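Gp15 protein (Listeria phage PSA, PDB 6R5W) probably attaches the phage to its Listeria host as a homotrimeric receptor binding protein, represented here by its C-terminal part. Local coordinates at residues A126-Q129 with S134-A137; L65-K68 with V72-Q75. All blocks are in the same frame, centred on the assembly; numbering follows the deposited sequence.

Interaction 1. Residues A126-Q129 with S134-A137; sequences AAQQ and SNQA. With CD (cadmium ion), chain E.
The loop end of the antiparallel beta hairpin made by strands 122-127 and 136-141 brings Ala126 opposite Ala137 and Ala127 opposite Gln136. Ala126 and Ala137 form a hydrogen-bonded pair, with Ala126 N to Ala137 O at 3.0 Å and Ala137 N to Ala126 O at 2.9 Å. Their methyl groups share one face of the sheet. Nearer the loop the pairing is looser: Gln128 N reaches Asn135 O at 3.2 Å, the carbonyl at the centre of an inverse gamma turn. The Gln128 side chain leans over this turn, its CB 3.1 Å from Asn135 O. With CG anti to the carbonyl carbon (chi1 -62°) and the chain extended beyond it, Gln128 OE1 comes to 3.5 Å from Asn135 CB, and the two side-chain amide planes stand 85° apart. Gln128 NE2 bonds Ser154 O and Thr159 OG1, while Asn135 ND2 bonds Ser130 OG. Gln136 CB touches Ala126 O at 3.3 Å, but the side chain heads away from the partner strand; its NE2 bonds Asn138 OD1 of a neighbouring subunit. Three waters and Gln136 OE1 of each of the two other subunits share the cadmium ion with this chain's Gln136 OE1, which binds it at 2.3 Å.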
# COMPACT_ATOMS: atom_id res chain seq x y z
N ALA A 126 4.83 -26.90 -2.54
CA ALA A 126 3.99 -26.62 -3.71
C ALA A 126 3.08 -27.83 -3.96
O ALA A 126 3.44 -29.02 -3.70
CB ALA A 126 4.79 -26.34 -4.94
N ALA A 127 1.89 -27.57 -4.48
CA ALA A 127 1.05 -28.67 -4.91
C ALA A 127 1.48 -29.18 -6.28
O ALA A 127 1.91 -28.42 -7.15
CB ALA A 127 -0.44 -28.25 -4.96
N GLN A 128 1.26 -30.48 -6.51
CA GLN A 128 1.24 -31.00 -7.86
C GLN A 128 -0.23 -31.15 -8.28
O GLN A 128 -1.16 -31.15 -7.45
CB GLN A 128 1.98 -32.35 -7.98
CG GLN A 128 3.43 -32.25 -7.63
CD GLN A 128 4.22 -33.53 -8.12
OE1 GLN A 128 4.21 -34.57 -7.43
NE2 GLN A 128 4.79 -33.44 -9.28
N GLN A 129 -0.40 -31.28 -9.58
CA GLN A 129 -1.72 -31.36 -10.20
C GLN A 129 -2.30 -32.76 -10.11
O GLN A 129 -2.37 -33.51 -11.08
CB GLN A 129 -1.54 -30.88 -11.62
CG GLN A 129 -2.90 -30.76 -12.43
CD GLN A 129 -2.71 -30.30 -13.83
OE1 GLN A 129 -1.88 -29.47 -14.14
NE2 GLN A 129 -3.44 -30.95 -14.75
N SER A 134 -0.04 -37.12 -1.62
CA SER A 134 1.41 -37.35 -1.59
C SER A 134 2.12 -36.76 -2.80
O SER A 134 3.37 -36.65 -2.81
CB SER A 134 1.70 -38.86 -1.53
OG SER A 134 1.06 -39.50 -2.69
N ASN A 135 1.40 -36.35 -3.84
CA ASN A 135 1.99 -35.65 -4.98
C ASN A 135 2.03 -34.14 -4.71
O ASN A 135 1.18 -33.36 -5.15
CB ASN A 135 1.26 -35.98 -6.28
CG ASN A 135 1.58 -37.41 -6.78
OD1 ASN A 135 2.63 -37.95 -6.48
ND2 ASN A 135 0.65 -38.03 -7.50
N GLN A 136 3.12 -33.72 -4.01
CA GLN A 136 3.46 -32.33 -3.73
C GLN A 136 4.96 -32.22 -4.00
O GLN A 136 5.62 -33.22 -4.31
CB GLN A 136 3.10 -32.02 -2.27
CG GLN A 136 1.56 -32.26 -2.08
CD GLN A 136 1.02 -31.68 -0.81
OE1 GLN A 136 1.61 -31.81 0.25
NE2 GLN A 136 -0.14 -31.10 -0.85
N ALA A 137 5.50 -31.01 -3.83
CA ALA A 137 6.86 -30.71 -4.24
C ALA A 137 7.54 -29.84 -3.19
O ALA A 137 6.92 -29.00 -2.53
CB ALA A 137 6.89 -30.05 -5.58
CD CD E . 3.05 -33.08 1.53
O HOH W 1 4.29 -34.63 -0.05
O HOH W 2 3.99 -34.50 3.25
O HOH W 3 1.35 -34.69 1.51

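Interaction 2. Residues L65-K68 with V72-Q75; sequences LTPK and VASQ
Pro67 and Val72 mark the closest approach of two backbones that do not pair: their CA atoms lie 5.8 Å apart, and no hydrogen bond links residues 65-68 to 72-75. Away from this point the chains splay, so that Leu65 CA and Gln75 CA are already 10.8 Å apart, the second segment turning a corner at Ser74 and Gln75. Each side finds its backbone partners elsewhere, Lys68 with Cys107 and Val72 with Gly97. What joins the segments is one proline ring, through CG and CB. Pro67 presents CG to the start of strand 72-84, at 3.7 Å from Ala73 N and 3.9 Å from the Ala73 CB methyl, a plain van der Waals touch between two small apolar groups that both point across the gap. The neighbouring ring atom, Pro67 CB, rests 4.1 Å from Val72 C, so the ring lies against the peptide joining Val72 to Ala73, while the Val72 side chain turns away. The contact is shallow and lies at the surface. Past the corner, Leu65 pairs through its backbone with Leu77, and the whole arrangement is the splayed base of a loop connecting two antiparallel neighbours, strands 61-65 and 72-84, of a four-stranded sheet.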
# COMPACT_ATOMS: atom_id res chain seq x y z
N LEU A 65 7.64 -15.68 -17.82
CA LEU A 65 8.81 -16.52 -17.63
C LEU A 65 8.82 -17.64 -18.67
O LEU A 65 7.80 -18.34 -18.86
CB LEU A 65 8.82 -17.16 -16.23
CG LEU A 65 8.63 -16.23 -15.05
CD1 LEU A 65 8.72 -17.09 -13.77
CD2 LEU A 65 9.60 -15.10 -15.01
N THR A 66 9.97 -17.91 -19.21
CA THR A 66 10.18 -18.95 -20.21
C THR A 66 10.64 -20.26 -19.55
O THR A 66 11.63 -20.26 -18.81
CB THR A 66 11.24 -18.51 -21.21
OG1 THR A 66 10.81 -17.30 -21.84
CG2 THR A 66 11.46 -19.60 -22.24
N PRO A 67 9.98 -21.37 -19.81
CA PRO A 67 10.38 -22.63 -19.18
C PRO A 67 11.73 -23.09 -19.69
O PRO A 67 12.12 -22.78 -20.82
CB PRO A 67 9.28 -23.63 -19.57
CG PRO A 67 8.52 -22.94 -20.64
CD PRO A 67 8.72 -21.50 -20.58
N LYS A 68 12.46 -23.77 -18.82
CA LYS A 68 13.84 -24.16 -19.10
C LYS A 68 14.01 -25.66 -18.91
O LYS A 68 13.19 -26.35 -18.30
CB LYS A 68 14.87 -23.46 -18.17
CG LYS A 68 14.86 -21.96 -18.25
CD LYS A 68 15.65 -21.33 -17.15
CE LYS A 68 17.11 -21.37 -17.38
NZ LYS A 68 17.80 -20.22 -16.68
N VAL A 72 7.79 -27.69 -19.79
CA VAL A 72 6.83 -26.94 -20.60
C VAL A 72 5.98 -26.09 -19.65
O VAL A 72 5.80 -26.43 -18.46
CB VAL A 72 5.95 -27.86 -21.46
CG1 VAL A 72 6.83 -28.60 -22.49
CG2 VAL A 72 5.16 -28.87 -20.63
N ALA A 73 5.49 -24.97 -20.18
CA ALA A 73 4.56 -24.08 -19.44
C ALA A 73 3.18 -24.62 -19.74
O ALA A 73 2.56 -24.28 -20.76
CB ALA A 73 4.72 -22.64 -19.88
N SER A 74 2.71 -25.49 -18.86
CA SER A 74 1.36 -26.03 -19.03
C SER A 74 0.33 -24.94 -18.79
O SER A 74 -0.75 -24.96 -19.40
CB SER A 74 1.13 -27.20 -18.06
OG SER A 74 -0.20 -27.70 -18.14
N GLN A 75 0.65 -23.98 -17.91
CA GLN A 75 -0.04 -22.69 -17.91
C GLN A 75 1.01 -21.60 -18.04
O GLN A 75 2.11 -21.77 -17.50
CB GLN A 75 -0.85 -22.50 -16.62
CG GLN A 75 -1.97 -23.53 -16.43
CD GLN A 75 -3.02 -23.46 -17.53
OE1 GLN A 75 -3.51 -22.37 -17.86
NE2 GLN A 75 -3.37 -24.62 -18.10

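How the interactions relate
The two contacts illustrate how two strand connections of one chain can be closed by different means: paired backbones in interaction 1, a proline ring in interaction 2. They belong to different four-stranded antiparallel sheets, yet lie on the same side of the chain's centre, with centres about 17 Å apart and nearest atoms about 5 Å apart without touching. Asn158 bridges them, since Gln129 bonds to it through backbone and side chain while Ser74 packs on it. Both also meet a neighbouring subunit: Gln75 reaches Ser119 and Trp120 of one, and Gln136 reaches Asn138 of one. The cadmium ion belongs to interaction 1 alone, where it links all three subunits.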